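Local coordinates for protein glucosamine-6-phosphate deaminase (Thermotoga maritima, PDB 1J5X) that belongs to the SIS-domain family of alpha/beta proteins, with two parallel beta sheets flanked by helices, at residues 220-234 against 304-318. Sequence-based numbering, arbitrary orientation.
Sequences MSEFFGVSLESALKC and DWKSAFLRTVPAQIL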
loop_
_atom_site.group_PDB
_atom_site.type_symbol
_atom_site.label_atom_id
_atom_site.label_comp_id
_atom_site.label_asym_id
_atom_site.label_seq_id
_atom_site.Cartn_x
_atom_site.Cartn_y
_atom_site.Cartn_z
HETATM N N MSE A 220 -1.791 -3.966 -11.893
HETATM C CA MSE A 220 -3.167 -4.438 -11.882
HETATM C C MSE A 220 -3.600 -5.020 -10.544
HETATM O O MSE A 220 -2.776 -5.584 -9.811
HETATM C CB MSE A 220 -3.370 -5.573 -12.928
HETATM C CG MSE A 220 -3.127 -5.045 -14.340
HETATM SE SE MSE A 220 -3.483 -6.654 -15.504
HETATM C CE MSE A 220 -3.724 -5.725 -17.287
ATOM N N SER A 221 -4.909 -4.914 -10.288
ATOM C CA SER A 221 -5.539 -5.489 -9.112
ATOM C C SER A 221 -4.796 -5.121 -7.841
ATOM O O SER A 221 -4.676 -3.937 -7.571
ATOM C CB SER A 221 -5.602 -7.019 -9.282
ATOM O OG SER A 221 -6.231 -7.313 -10.512
ATOM N N GLU A 222 -4.355 -6.100 -7.038
ATOM C CA GLU A 222 -3.592 -5.740 -5.835
ATOM C C GLU A 222 -2.417 -4.788 -6.167
ATOM O O GLU A 222 -2.102 -3.899 -5.330
ATOM C CB GLU A 222 -2.967 -6.940 -5.143
ATOM C CG GLU A 222 -3.942 -7.822 -4.406
ATOM C CD GLU A 222 -4.602 -8.899 -5.372
ATOM O OE1 GLU A 222 -4.790 -8.626 -6.571
ATOM O OE2 GLU A 222 -4.984 -9.988 -4.895
ATOM N N PHE A 223 -1.791 -4.972 -7.334
ATOM C CA PHE A 223 -0.643 -4.102 -7.702
ATOM C C PHE A 223 -1.055 -2.686 -8.093
ATOM O O PHE A 223 -0.198 -1.796 -8.180
ATOM C CB PHE A 223 0.182 -4.753 -8.792
ATOM C CG PHE A 223 0.880 -6.024 -8.331
ATOM C CD1 PHE A 223 0.780 -6.459 -6.974
ATOM C CD2 PHE A 223 1.600 -6.775 -9.259
ATOM C CE1 PHE A 223 1.395 -7.628 -6.525
ATOM C CE2 PHE A 223 2.222 -7.961 -8.854
ATOM C CZ PHE A 223 2.127 -8.397 -7.474
ATOM N N PHE A 224 -2.342 -2.494 -8.392
ATOM C CA PHE A 224 -2.879 -1.138 -8.634
ATOM C C PHE A 224 -2.933 -0.472 -7.252
ATOM O O PHE A 224 -2.567 0.690 -7.115
ATOM C CB PHE A 224 -4.310 -1.164 -9.193
ATOM C CG PHE A 224 -4.921 0.200 -9.271
ATOM C CD1 PHE A 224 -4.335 1.185 -10.055
ATOM C CD2 PHE A 224 -6.017 0.515 -8.467
ATOM C CE1 PHE A 224 -4.809 2.495 -10.041
ATOM C CE2 PHE A 224 -6.521 1.846 -8.449
ATOM C CZ PHE A 224 -5.900 2.825 -9.229
ATOM N N GLY A 225 -3.422 -1.190 -6.236
ATOM C CA GLY A 225 -3.434 -0.622 -4.884
ATOM C C GLY A 225 -1.995 -0.244 -4.470
ATOM O O GLY A 225 -1.741 0.809 -3.860
ATOM N N VAL A 226 -1.028 -1.123 -4.810
ATOM C CA VAL A 226 0.383 -0.848 -4.480
ATOM C C VAL A 226 0.787 0.427 -5.231
ATOM O O VAL A 226 1.552 1.241 -4.698
ATOM C CB VAL A 226 1.310 -2.005 -4.971
ATOM C CG1 VAL A 226 2.775 -1.579 -4.946
ATOM C CG2 VAL A 226 1.105 -3.250 -4.065
ATOM N N SER A 227 0.291 0.559 -6.462
ATOM C CA SER A 227 0.605 1.732 -7.317
ATOM C C SER A 227 -0.000 3.015 -6.745
ATOM O O SER A 227 0.660 4.063 -6.694
ATOM C CB SER A 227 0.155 1.443 -8.755
ATOM O OG SER A 227 1.022 0.417 -9.332
ATOM N N LEU A 228 -1.235 2.932 -6.232
ATOM C CA LEU A 228 -1.844 4.132 -5.648
ATOM C C LEU A 228 -1.044 4.591 -4.453
ATOM O O LEU A 228 -0.788 5.816 -4.277
ATOM C CB LEU A 228 -3.262 3.887 -5.158
ATOM C CG LEU A 228 -4.418 4.399 -5.983
ATOM C CD1 LEU A 228 -5.648 4.253 -5.039
ATOM C CD2 LEU A 228 -4.271 5.897 -6.506
ATOM N N GLU A 229 -0.663 3.626 -3.604
ATOM C CA GLU A 229 0.123 3.922 -2.429
ATOM C C GLU A 229 1.507 4.476 -2.893
ATOM O O GLU A 229 1.999 5.475 -2.325
ATOM C CB GLU A 229 0.321 2.656 -1.561
ATOM C CG GLU A 229 1.268 2.808 -0.333
ATOM C CD GLU A 229 0.823 3.853 0.716
ATOM O OE1 GLU A 229 -0.232 4.501 0.510
ATOM O OE2 GLU A 229 1.537 3.990 1.722
ATOM N N SER A 230 2.070 3.902 -3.964
ATOM C CA SER A 230 3.384 4.394 -4.430
ATOM C C SER A 230 3.293 5.904 -4.815
ATOM O O SER A 230 4.152 6.741 -4.437
ATOM C CB SER A 230 3.819 3.601 -5.630
ATOM O OG SER A 230 4.162 2.275 -5.198
ATOM N N ALA A 231 2.268 6.251 -5.560
ATOM C CA ALA A 231 2.123 7.650 -5.953
ATOM C C ALA A 231 1.995 8.544 -4.751
ATOM O O ALA A 231 2.610 9.625 -4.693
ATOM C CB ALA A 231 0.907 7.806 -6.918
ATOM N N LEU A 232 1.267 8.095 -3.737
ATOM C CA LEU A 232 1.073 8.945 -2.581
ATOM C C LEU A 232 2.395 9.167 -1.833
ATOM O O LEU A 232 2.672 10.273 -1.284
ATOM C CB LEU A 232 0.007 8.321 -1.650
ATOM C CG LEU A 232 -0.190 9.065 -0.333
ATOM C CD1 LEU A 232 -0.720 10.436 -0.717
ATOM C CD2 LEU A 232 -1.208 8.411 0.594
ATOM N N LYS A 233 3.236 8.126 -1.771
ATOM C CA LYS A 233 4.528 8.307 -1.084
ATOM C C LYS A 233 5.352 9.371 -1.788
ATOM O O LYS A 233 5.996 10.193 -1.117
ATOM C CB LYS A 233 5.341 6.999 -1.063
ATOM C CG LYS A 233 4.654 5.753 -0.499
ATOM C CD LYS A 233 4.301 5.819 0.980
ATOM C CE LYS A 233 3.014 6.688 1.281
ATOM N NZ LYS A 233 2.324 6.244 2.564
ATOM N N CYS A 234 5.368 9.365 -3.108
ATOM C CA CYS A 234 6.178 10.361 -3.802
ATOM C C CYS A 234 5.570 11.724 -3.761
ATOM O O CYS A 234 6.301 12.729 -3.852
ATOM C CB CYS A 234 6.436 9.977 -5.220
ATOM S SG CYS A 234 7.500 8.450 -5.247
ATOM N N ASP A 304 3.949 -13.009 -8.136
ATOM C CA ASP A 304 2.709 -13.538 -7.574
ATOM C C ASP A 304 2.150 -12.453 -6.642
ATOM O O ASP A 304 2.938 -11.663 -6.078
ATOM C CB ASP A 304 2.976 -14.763 -6.736
ATOM C CG ASP A 304 1.743 -15.262 -6.094
ATOM O OD1 ASP A 304 1.701 -15.195 -4.855
ATOM O OD2 ASP A 304 0.789 -15.667 -6.836
ATOM N N TRP A 305 0.846 -12.492 -6.452
ATOM C CA TRP A 305 0.133 -11.465 -5.648
ATOM C C TRP A 305 0.646 -11.310 -4.227
ATOM O O TRP A 305 0.542 -10.216 -3.668
ATOM C CB TRP A 305 -1.369 -11.762 -5.577
ATOM C CG TRP A 305 -1.984 -11.856 -6.982
ATOM C CD1 TRP A 305 -2.590 -12.960 -7.544
ATOM C CD2 TRP A 305 -2.081 -10.804 -7.948
ATOM N NE1 TRP A 305 -3.073 -12.652 -8.807
ATOM C CE2 TRP A 305 -2.775 -11.334 -9.082
ATOM C CE3 TRP A 305 -1.651 -9.466 -7.986
ATOM C CZ2 TRP A 305 -3.055 -10.558 -10.231
ATOM C CZ3 TRP A 305 -1.926 -8.705 -9.139
ATOM C CH2 TRP A 305 -2.635 -9.264 -10.248
ATOM N N LYS A 306 1.166 -12.396 -3.649
ATOM C CA LYS A 306 1.682 -12.339 -2.277
ATOM C C LYS A 306 2.814 -11.307 -2.114
ATOM O O LYS A 306 3.071 -10.855 -1.002
ATOM C CB LYS A 306 2.222 -13.726 -1.836
ATOM C CG LYS A 306 1.117 -14.747 -1.440
ATOM C CD LYS A 306 1.804 -16.032 -0.853
ATOM C CE LYS A 306 0.797 -17.225 -0.804
ATOM N NZ LYS A 306 0.154 -17.523 -2.100
ATOM N N SER A 307 3.521 -10.963 -3.189
ATOM C CA SER A 307 4.621 -9.999 -3.052
ATOM C C SER A 307 4.085 -8.549 -2.812
ATOM O O SER A 307 4.886 -7.630 -2.662
ATOM C CB SER A 307 5.485 -9.977 -4.344
ATOM O OG SER A 307 4.669 -9.603 -5.450
ATOM N N ALA A 308 2.775 -8.363 -2.830
ATOM C CA ALA A 308 2.202 -7.023 -2.665
ATOM C C ALA A 308 2.733 -6.303 -1.438
ATOM O O ALA A 308 2.968 -5.087 -1.530
ATOM C CB ALA A 308 0.657 -7.069 -2.624
ATOM N N PHE A 309 2.975 -7.035 -0.339
ATOM C CA PHE A 309 3.434 -6.375 0.880
ATOM C C PHE A 309 4.867 -5.790 0.812
ATOM O O PHE A 309 5.292 -5.014 1.697
ATOM C CB PHE A 309 3.255 -7.290 2.072
ATOM C CG PHE A 309 4.287 -8.387 2.157
ATOM C CD1 PHE A 309 4.072 -9.603 1.489
ATOM C CD2 PHE A 309 5.493 -8.196 2.873
ATOM C CE1 PHE A 309 5.056 -10.603 1.543
ATOM C CE2 PHE A 309 6.464 -9.174 2.933
ATOM C CZ PHE A 309 6.259 -10.398 2.264
ATOM N N LEU A 310 5.632 -6.158 -0.210
ATOM C CA LEU A 310 6.952 -5.585 -0.390
ATOM C C LEU A 310 6.961 -4.547 -1.524
ATOM O O LEU A 310 7.912 -3.780 -1.660
ATOM C CB LEU A 310 7.933 -6.653 -0.829
ATOM C CG LEU A 310 8.305 -7.801 0.113
ATOM C CD1 LEU A 310 9.204 -8.816 -0.653
ATOM C CD2 LEU A 310 9.103 -7.209 1.306
ATOM N N ARG A 311 5.941 -4.553 -2.389
ATOM C CA ARG A 311 6.064 -3.742 -3.583
ATOM C C ARG A 311 5.948 -2.231 -3.542
ATOM O O ARG A 311 6.088 -1.601 -4.591
ATOM C CB ARG A 311 5.201 -4.301 -4.727
ATOM C CG ARG A 311 5.831 -5.635 -5.361
ATOM C CD ARG A 311 4.769 -6.347 -6.204
ATOM N NE ARG A 311 5.316 -7.462 -7.017
ATOM C CZ ARG A 311 5.691 -7.330 -8.286
ATOM N NH1 ARG A 311 5.591 -6.138 -8.905
ATOM N NH2 ARG A 311 6.148 -8.420 -8.963
ATOM N N THR A 312 5.650 -1.677 -2.384
ATOM C CA THR A 312 5.679 -0.189 -2.297
ATOM C C THR A 312 7.095 0.269 -1.867
ATOM O O THR A 312 7.415 1.451 -1.897
ATOM C CB THR A 312 4.628 0.423 -1.317
ATOM O OG1 THR A 312 4.868 0.033 0.027
ATOM C CG2 THR A 312 3.208 -0.013 -1.742
ATOM N N VAL A 313 7.953 -0.656 -1.504
ATOM C CA VAL A 313 9.312 -0.274 -1.078
ATOM C C VAL A 313 10.068 0.521 -2.165
ATOM O O VAL A 313 10.675 1.563 -1.874
ATOM C CB VAL A 313 10.115 -1.535 -0.664
ATOM C CG1 VAL A 313 11.604 -1.193 -0.447
ATOM C CG2 VAL A 313 9.557 -2.094 0.611
ATOM N N PRO A 314 10.069 0.056 -3.405
ATOM C CA PRO A 314 10.777 0.828 -4.424
ATOM C C PRO A 314 10.276 2.300 -4.483
ATOM O O PRO A 314 11.056 3.226 -4.576
ATOM C CB PRO A 314 10.452 0.086 -5.698
ATOM C CG PRO A 314 10.389 -1.374 -5.229
ATOM C CD PRO A 314 9.569 -1.241 -3.959
ATOM N N ALA A 315 8.947 2.491 -4.452
ATOM C CA ALA A 315 8.418 3.866 -4.512
ATOM C C ALA A 315 8.735 4.682 -3.252
ATOM O O ALA A 315 8.941 5.896 -3.352
ATOM C CB ALA A 315 6.848 3.825 -4.777
ATOM N N GLN A 316 8.806 4.050 -2.082
ATOM C CA GLN A 316 9.182 4.784 -0.854
ATOM C C GLN A 316 10.649 5.259 -1.009
ATOM O O GLN A 316 11.000 6.324 -0.560
ATOM C CB GLN A 316 9.163 3.882 0.350
ATOM C CG GLN A 316 7.788 3.351 0.775
ATOM C CD GLN A 316 7.926 2.274 1.844
ATOM O OE1 GLN A 316 8.760 2.376 2.694
ATOM N NE2 GLN A 316 7.089 1.240 1.802
ATOM N N ILE A 317 11.497 4.405 -1.596
ATOM C CA ILE A 317 12.899 4.762 -1.822
ATOM C C ILE A 317 12.991 5.853 -2.902
ATOM O O ILE A 317 13.805 6.780 -2.784
ATOM C CB ILE A 317 13.744 3.472 -2.213
ATOM C CG1 ILE A 317 13.847 2.566 -1.000
ATOM C CG2 ILE A 317 15.138 3.859 -2.782
ATOM C CD1 ILE A 317 14.506 1.153 -1.313
ATOM N N LEU A 318 12.164 5.762 -3.932
ATOM C CA LEU A 318 12.149 6.784 -4.963
ATOM C C LEU A 318 11.746 8.101 -4.293
ATOM O O LEU A 318 12.402 9.138 -4.490
ATOM C CB LEU A 318 11.130 6.447 -6.049
ATOM C CG LEU A 318 10.960 7.540 -7.121
ATOM C CD1 LEU A 318 12.284 7.769 -7.954
ATOM C CD2 LEU A 318 9.881 7.080 -8.066
HETATM O O HOH W 1 3.969 2.284 1.782
HETATM O O HOH W 2 6.724 0.713 -5.483
#
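Met220, leading into helix 222-234 of this SIS-family alpha/beta fold, turns its carbonyl O to the edge of the Trp305 ring, near the ring plane and 3.3 Å from CZ3; Trp305 lies on the 3-10 segment 305-307. Glu222 lays its carboxylate almost flat over a face of the indole, planes 13° apart, while its OE2 forms a salt bridge with Arg76 of helix 62-78. Phe223 shows how an aromatic ring can be covered on both faces. The edge of Trp305 meets one face in a T-shaped pair, centroids 4.9 Å apart; on the opposite face the guanidinium of Arg311 stacks flat, centres 4.2 Å apart, and Arg311 CD adds a CH-pi contact. Hydrogen bonds fix the rotation of that guanidinium: NE donates in plane to Ser307 OG at 2.7 Å, NH1 to Gln267 OE1 and Val293 O, and NH2 to Ser302 O. One turn on, Val226 splits its methyls, CG2 toward Ala308 and CG1, anti to its backbone N (chi1 166°), toward the Arg311 backbone and Thr312 CG2. No direct hydrogen bond joins the segments here; waters bridge them instead. One links Glu229 OE2 to Thr312 OG1, and Lys233 NZ holds the same carboxylate oxygen from above its plane. Helix 222-234 runs nearly parallel (13°) to helix 313-318, and the backbones come closest at Ser230 and Ala315, CA atoms 5.1 Å apart. Beside them a second water donates to Ser230 OG and Arg311 O and accepts from Ala315 N, 3.0 Å away. Finally, Cys234 SG touches Leu318 CD2 at 3.9 Å.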